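Local coordinates for carbohydrate binding protein, putative, cbp2D (Cellvibrio japonicus, PDB 7B21), which probably carries electrons through a covalently bound heme c, as the X183 cytochrome domain of a larger, probably polysaccharide-binding protein, at residues A80-E83 against A84-T88; R56-R59 against D60-M64. All coordinates share one frame; numbering follows the deposited sequence. Where two conformers were deposited one is given.

Interaction 1 of 2, residues A80-E83 against A84-T88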
loop_
_atom_site.group_PDB
_atom_site.type_symbol
_atom_site.label_atom_id
_atom_site.label_comp_id
_atom_site.label_asym_id
_atom_site.label_seq_id
_atom_site.Cartn_x
_atom_site.Cartn_y
_atom_site.Cartn_z
ATOM N N ALA A 80 0.657 1.462 8.637
ATOM C CA ALA A 80 1.311 2.762 8.770
ATOM C C ALA A 80 2.643 2.804 8.013
ATOM O O ALA A 80 2.963 3.778 7.357
ATOM C CB ALA A 80 1.496 3.092 10.229
ATOM N N ASP A 81 3.434 1.749 8.169
ATOM C CA ASP A 81 4.746 1.691 7.518
ATOM C C ASP A 81 4.585 1.675 6.008
ATOM O O ASP A 81 5.318 2.371 5.280
ATOM C CB ASP A 81 5.520 0.477 8.009
ATOM C CG ASP A 81 6.019 0.542 9.437
ATOM O OD1 ASP A 81 5.979 1.638 10.050
ATOM O OD2 ASP A 81 6.497 -0.486 9.904
ATOM N N ILE A 82 3.686 0.830 5.487
ATOM C CA ILE A 82 3.554 0.774 4.034
ATOM C C ILE A 82 2.966 2.100 3.521
ATOM O O ILE A 82 3.401 2.544 2.463
ATOM C CB ILE A 82 2.747 -0.461 3.591
ATOM C CG1 ILE A 82 3.453 -1.759 3.963
ATOM C CG2 ILE A 82 2.545 -0.395 2.079
ATOM C CD1 ILE A 82 2.706 -3.014 3.605
ATOM N N GLU A 83 2.033 2.703 4.230
ATOM C CA GLU A 83 1.579 4.050 3.851
ATOM C C GLU A 83 2.773 4.972 3.655
ATOM O O GLU A 83 2.871 5.681 2.654
ATOM C CB GLU A 83 0.615 4.584 4.905
ATOM C CG GLU A 83 0.260 6.045 4.716
ATOM C CD GLU A 83 -0.600 6.574 5.863
ATOM O OE1 GLU A 83 -0.058 6.641 6.998
ATOM O OE2 GLU A 83 -1.781 6.881 5.657
ATOM N N ALA A 84 3.654 5.002 4.657
ATOM C CA ALA A 84 4.811 5.917 4.579
ATOM C C ALA A 84 5.647 5.591 3.331
ATOM O O ALA A 84 6.123 6.503 2.640
ATOM C CB ALA A 84 5.629 5.829 5.845
ATOM N N PHE A 85 5.859 4.326 3.058
ATOM C CA PHE A 85 6.616 3.917 1.877
ATOM C C PHE A 85 5.936 4.402 0.588
ATOM O O PHE A 85 6.608 5.006 -0.274
ATOM C CB PHE A 85 6.783 2.398 1.876
ATOM C CG PHE A 85 7.408 1.848 0.619
ATOM C CD1 PHE A 85 8.652 2.278 0.181
ATOM C CD2 PHE A 85 6.800 0.858 -0.102
ATOM C CE1 PHE A 85 9.237 1.740 -0.944
ATOM C CE2 PHE A 85 7.379 0.306 -1.237
ATOM C CZ PHE A 85 8.608 0.741 -1.648
ATOM N N ILE A 86 4.661 4.153 0.444
ATOM C CA ILE A 86 3.935 4.585 -0.773
ATOM C C ILE A 86 4.037 6.098 -0.943
ATOM O O ILE A 86 4.189 6.585 -2.076
ATOM C CB ILE A 86 2.479 4.112 -0.695
ATOM C CG1 ILE A 86 2.401 2.593 -0.798
ATOM C CG2 ILE A 86 1.648 4.784 -1.770
ATOM C CD1 ILE A 86 1.053 2.042 -0.459
ATOM N N ARG A 87 3.995 6.862 0.153
ATOM C CA ARG A 87 4.058 8.335 0.020
ATOM C C ARG A 87 5.450 8.821 -0.389
ATOM O O ARG A 87 5.600 10.008 -0.683
ATOM C CB ARG A 87 3.633 8.986 1.322
ATOM C CG ARG A 87 2.188 8.730 1.678
ATOM C CD ARG A 87 1.213 9.071 0.605
ATOM N NE ARG A 87 -0.130 9.138 1.141
ATOM C CZ ARG A 87 -1.197 9.438 0.398
ATOM N NH1 ARG A 87 -1.106 9.554 -0.922
ATOM N NH2 ARG A 87 -2.369 9.592 0.988
ATOM N N THR A 88 6.457 7.976 -0.391
ATOM C CA THR A 88 7.767 8.324 -0.962
ATOM C C THR A 88 7.820 8.152 -2.484
ATOM O O THR A 88 8.762 8.649 -3.113
ATOM C CB THR A 88 8.949 7.530 -0.389
ATOM O OG1 THR A 88 8.914 6.177 -0.813
ATOM C CG2 THR A 88 8.984 7.601 1.123
HETATM O O HOH W 1 -1.034 8.922 3.839
#
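I82 and I86 meet one helical turn apart on helix 76-86. CG2 of I82 lies 3.8 Å from CD1 of I86, and the two side chains cross at a slant. CG1 of I86 also rests 3.4 Å from the carbonyl O of I82. In I82, CG1 is anti to the carbonyl carbon (chi1 -63°), which leaves CG2 as the branch facing I86. The same turn holds a straight backbone bond, I86 N to I82 O at 2.9 Å. Similar i to i+4 bonds run from A84, F85 and R87 to A80, D81 and E83.

On another side of the helix, E83 and R87 are linked through a water. R87 NE donates to it at 2.9 Å, in the plane of the guanidinium. The water in turn gives a weak bond to E83 OE2. The two charged groups do not touch directly. E83 OE1 has R59 as its partner, and R87 NH1 is held by the carbonyls of P42 and R44.

Just after I86 and R87, T88 OG1 donates to F85 O at 2.6 Å. That oxygen also accepts T88 N, so two bonds grip it.

I82 reaches the heme and packs on L13 and W14. This is the C-terminal helix of a cytochrome c fold. It packs against both helix 7-16, through D81, I82 and F85, and helix 58-65, through A80, E83, I86 and R87.

Interaction 2 of 2, residues R56-R59 against D60-M64; sequences RALR and DFISM. With NA (sodium ion), chain C; HEC (heme c), chain B.
The R56 guanidinium carries the sulfur of M64 over one face. SD stands 3.3 Å from NE, above the plane and offset toward its rim, and CE reaches toward NH2. The two side chains cross at about a right angle. The bend of R56 at chi2 (-72°) helps to lay its guanidinium beside M64 SD. R56 NE also forms a salt bridge with D52, which helps to place the group.

The F61 ring meets the heme obliquely. Its CE1 lies 3.3 Å from heme C2A, and CZ is also close to C2A. CG of F61 is anti to the backbone N (chi1 175°), which sends the ring away from R56-R59. L58 and I62 extend this apolar wall. CD1 of L58 sits 3.5 Å from the heme methyl CMA, and CD1 of I62 lies 3.8 Å from CMB. The two CD1 atoms are 4.0 Å apart.

A57 occupies the N-cap position. Its carbonyl O takes a straight bond from F61 N at 2.9 Å and a weak one from D60 N. A water bridges A57 N and D60 OD2, accepting from the first and donating to the second, and so ties the start of the helix to its first turn. The carboxylate of D60 and the guanidinium of R59 are nearly perpendicular and do not pair. R59 turns instead to E83 and, through NH1, to the carbonyl O of L3.

Farther along, the carbonyls of I62 and S63 each bind the sodium ion at 2.4 Å. M66, E71 and C74 complete the site with their own carbonyls. M66 is also an axial ligand of the heme iron, with H23, and F61 packs on it. Helix 58-65 faces the heme with L58, F61 and I62, and packs against helix 76-86 through L58, R59 and S63.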
loop_
_atom_site.group_PDB
_atom_site.type_symbol
_atom_site.label_atom_id
_atom_site.label_comp_id
_atom_site.label_asym_id
_atom_site.label_seq_id
_atom_site.Cartn_x
_atom_site.Cartn_y
_atom_site.Cartn_z
ATOM N N ARG A 56 -10.944 6.858 2.956
ATOM C CA ARG A 56 -10.097 6.456 4.084
ATOM C C ARG A 56 -8.705 7.056 3.900
ATOM O O ARG A 56 -8.179 7.186 2.787
ATOM C CB ARG A 56 -9.942 4.929 4.111
ATOM C CG ARG A 56 -11.243 4.136 4.126
ATOM C CD ARG A 56 -11.958 4.222 5.412
ATOM N NE ARG A 56 -13.208 3.486 5.307
ATOM C CZ ARG A 56 -14.107 3.465 6.252
ATOM N NH1 ARG A 56 -13.866 4.080 7.407
ATOM N NH2 ARG A 56 -15.233 2.799 6.053
ATOM N N ALA A 57 -8.067 7.300 5.017
ATOM C CA ALA A 57 -6.625 7.526 5.028
ATOM C C ALA A 57 -5.965 6.296 4.412
ATOM O O ALA A 57 -6.424 5.158 4.581
ATOM C CB ALA A 57 -6.112 7.732 6.430
ATOM N N LEU A 58 -4.832 6.507 3.737
ATOM C CA LEU A 58 -4.155 5.394 3.061
ATOM C C LEU A 58 -3.894 4.226 4.033
ATOM O O LEU A 58 -4.150 3.074 3.696
ATOM C CB LEU A 58 -2.897 5.928 2.378
ATOM C CG LEU A 58 -1.994 4.885 1.723
ATOM C CD1 LEU A 58 -2.748 3.993 0.755
ATOM C CD2 LEU A 58 -0.879 5.587 0.982
ATOM N N ARG A 59 -3.386 4.510 5.224
ATOM C CA ARG A 59 -3.068 3.397 6.149
ATOM C C ARG A 59 -4.344 2.621 6.487
ATOM O O ARG A 59 -4.297 1.406 6.635
ATOM C CB ARG A 59 -2.381 3.842 7.433
ATOM C CG ARG A 59 -3.122 4.858 8.284
ATOM C CD ARG A 59 -2.428 5.118 9.599
ATOM N NE ARG A 59 -1.116 5.714 9.441
ATOM C CZ ARG A 59 -0.342 6.045 10.467
ATOM N NH1 ARG A 59 -0.725 5.806 11.702
ATOM N NH2 ARG A 59 0.833 6.618 10.257
ATOM N N ASP A 60 -5.486 3.307 6.627
ATOM C CA ASP A 60 -6.730 2.639 7.003
ATOM C C ASP A 60 -7.284 1.866 5.809
ATOM O O ASP A 60 -7.821 0.772 6.008
ATOM C CB ASP A 60 -7.736 3.643 7.535
ATOM C CG ASP A 60 -7.263 4.271 8.826
ATOM O OD1 ASP A 60 -6.550 3.631 9.605
ATOM O OD2 ASP A 60 -7.593 5.468 9.040
ATOM N N PHE A 61 -7.124 2.380 4.600
ATOM C CA PHE A 61 -7.462 1.601 3.393
ATOM C C PHE A 61 -6.688 0.293 3.404
ATOM O O PHE A 61 -7.222 -0.765 3.144
ATOM C CB PHE A 61 -7.135 2.450 2.163
ATOM C CG PHE A 61 -7.331 1.693 0.856
ATOM C CD1 PHE A 61 -6.379 0.792 0.394
ATOM C CD2 PHE A 61 -8.449 1.915 0.077
ATOM C CE1 PHE A 61 -6.575 0.113 -0.796
ATOM C CE2 PHE A 61 -8.611 1.281 -1.140
ATOM C CZ PHE A 61 -7.667 0.364 -1.563
ATOM N N ILE A 62 -5.397 0.390 3.676
ATOM C CA ILE A 62 -4.536 -0.821 3.688
ATOM C C ILE A 62 -5.023 -1.771 4.767
ATOM O O ILE A 62 -5.200 -2.982 4.532
ATOM C CB ILE A 62 -3.058 -0.458 3.839
ATOM C CG1 ILE A 62 -2.564 0.330 2.620
ATOM C CG2 ILE A 62 -2.218 -1.697 4.102
ATOM C CD1 ILE A 62 -1.222 0.981 2.810
ATOM N N SER A 63 -5.230 -1.268 5.973
ATOM C CA SER A 63 -5.695 -2.149 7.068
ATOM C C SER A 63 -6.974 -2.875 6.640
ATOM O O SER A 63 -7.055 -4.089 6.810
ATOM C CB SER A 63 -5.921 -1.385 8.343
ATOM O OG SER A 63 -4.688 -0.976 8.888
ATOM N N MET A 64 -7.953 -2.137 6.134
ATOM C CA MET A 64 -9.265 -2.720 5.809
ATOM C C MET A 64 -9.213 -3.662 4.605
ATOM O O MET A 64 -9.910 -4.687 4.612
ATOM C CB MET A 64 -10.222 -1.586 5.483
ATOM C CG MET A 64 -10.625 -0.746 6.658
ATOM S SD MET A 64 -11.716 0.633 6.189
ATOM C CE MET A 64 -13.204 -0.291 5.778
HETATM NA NA NA C . -5.101 -5.073 5.733
HETATM FE FE HEC B . -3.889 -3.584 -3.390
HETATM C CHA HEC B . -6.054 -1.298 -4.674
HETATM C CHB HEC B . -2.417 -1.168 -1.534
HETATM C CHC HEC B . -1.922 -5.940 -1.940
HETATM C CHD HEC B . -5.140 -5.928 -5.499
HETATM N NA HEC B . -4.170 -1.645 -3.163
HETATM C C1A HEC B . -5.055 -0.828 -3.845
HETATM C C2A HEC B . -4.816 0.545 -3.545
HETATM C C3A HEC B . -3.832 0.584 -2.636
HETATM C C4A HEC B . -3.411 -0.786 -2.409
HETATM C CMA HEC B . -3.267 1.769 -1.917
HETATM C CAA HEC B . -5.551 1.726 -4.138
HETATM C CBA HEC B . -4.857 2.206 -5.434
HETATM C CGA HEC B . -5.398 3.440 -6.051
HETATM O O1A HEC B . -6.325 4.059 -5.513
HETATM O O2A HEC B . -4.816 3.840 -7.116
HETATM N NB HEC B . -2.460 -3.563 -1.978
HETATM C C1B HEC B . -1.981 -2.461 -1.322
HETATM C C2B HEC B . -0.986 -2.844 -0.370
HETATM C C3B HEC B . -0.872 -4.203 -0.423
HETATM C C4B HEC B . -1.787 -4.632 -1.500
HETATM C CMB HEC B . -0.228 -1.924 0.528
HETATM C CAB HEC B . -0.040 -5.106 0.415
HETATM C CBB HEC B . -0.337 -5.029 1.888
HETATM N NC HEC B . -3.587 -5.528 -3.651
HETATM C C1C HEC B . -2.707 -6.337 -3.003
HETATM C C2C HEC B . -2.682 -7.648 -3.569
HETATM C C3C HEC B . -3.528 -7.631 -4.640
HETATM C C4C HEC B . -4.126 -6.331 -4.668
HETATM C CMC HEC B . -1.775 -8.757 -3.106
HETATM C CAC HEC B . -3.776 -8.697 -5.659
HETATM C CBC HEC B . -4.183 -10.023 -5.170
HETATM N ND HEC B . -5.363 -3.625 -4.743
HETATM C C1D HEC B . -5.761 -4.691 -5.487
HETATM C C2D HEC B . -6.955 -4.360 -6.249
HETATM C C3D HEC B . -7.259 -3.087 -5.978
HETATM C C4D HEC B . -6.217 -2.598 -5.066
HETATM C CMD HEC B . -7.676 -5.304 -7.165
HETATM C CAD HEC B . -8.479 -2.322 -6.371
HETATM C CBD HEC B . -9.526 -2.409 -5.187
HETATM C CGD HEC B . -10.868 -1.835 -5.518
HETATM O O1D HEC B . -11.109 -0.628 -5.256
HETATM O O2D HEC B . -11.718 -2.604 -6.061
HETATM O O HOH W 2 -9.421 6.723 7.561
#

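Overall arrangement
Interaction 2 comes first along the chain, on helix 58-65, and interaction 1 follows on helix 76-86. These are consecutive helices within one cytochrome c domain, and the centres of the two contacts are 11 Å apart. They touch directly. The salt bridge E83 OE1 to R59 NE, 2.8 Å, joins the helices, and L58 packs against E83 and R87. A80 lies against the R59 guanidinium. Both contacts reach the heme pocket, interaction 2 through L58, F61 and I62, interaction 1 through I82. The sodium site joins helix 58-65 to the chain leading into helix 76-86. Together the two helices build part of the heme surroundings.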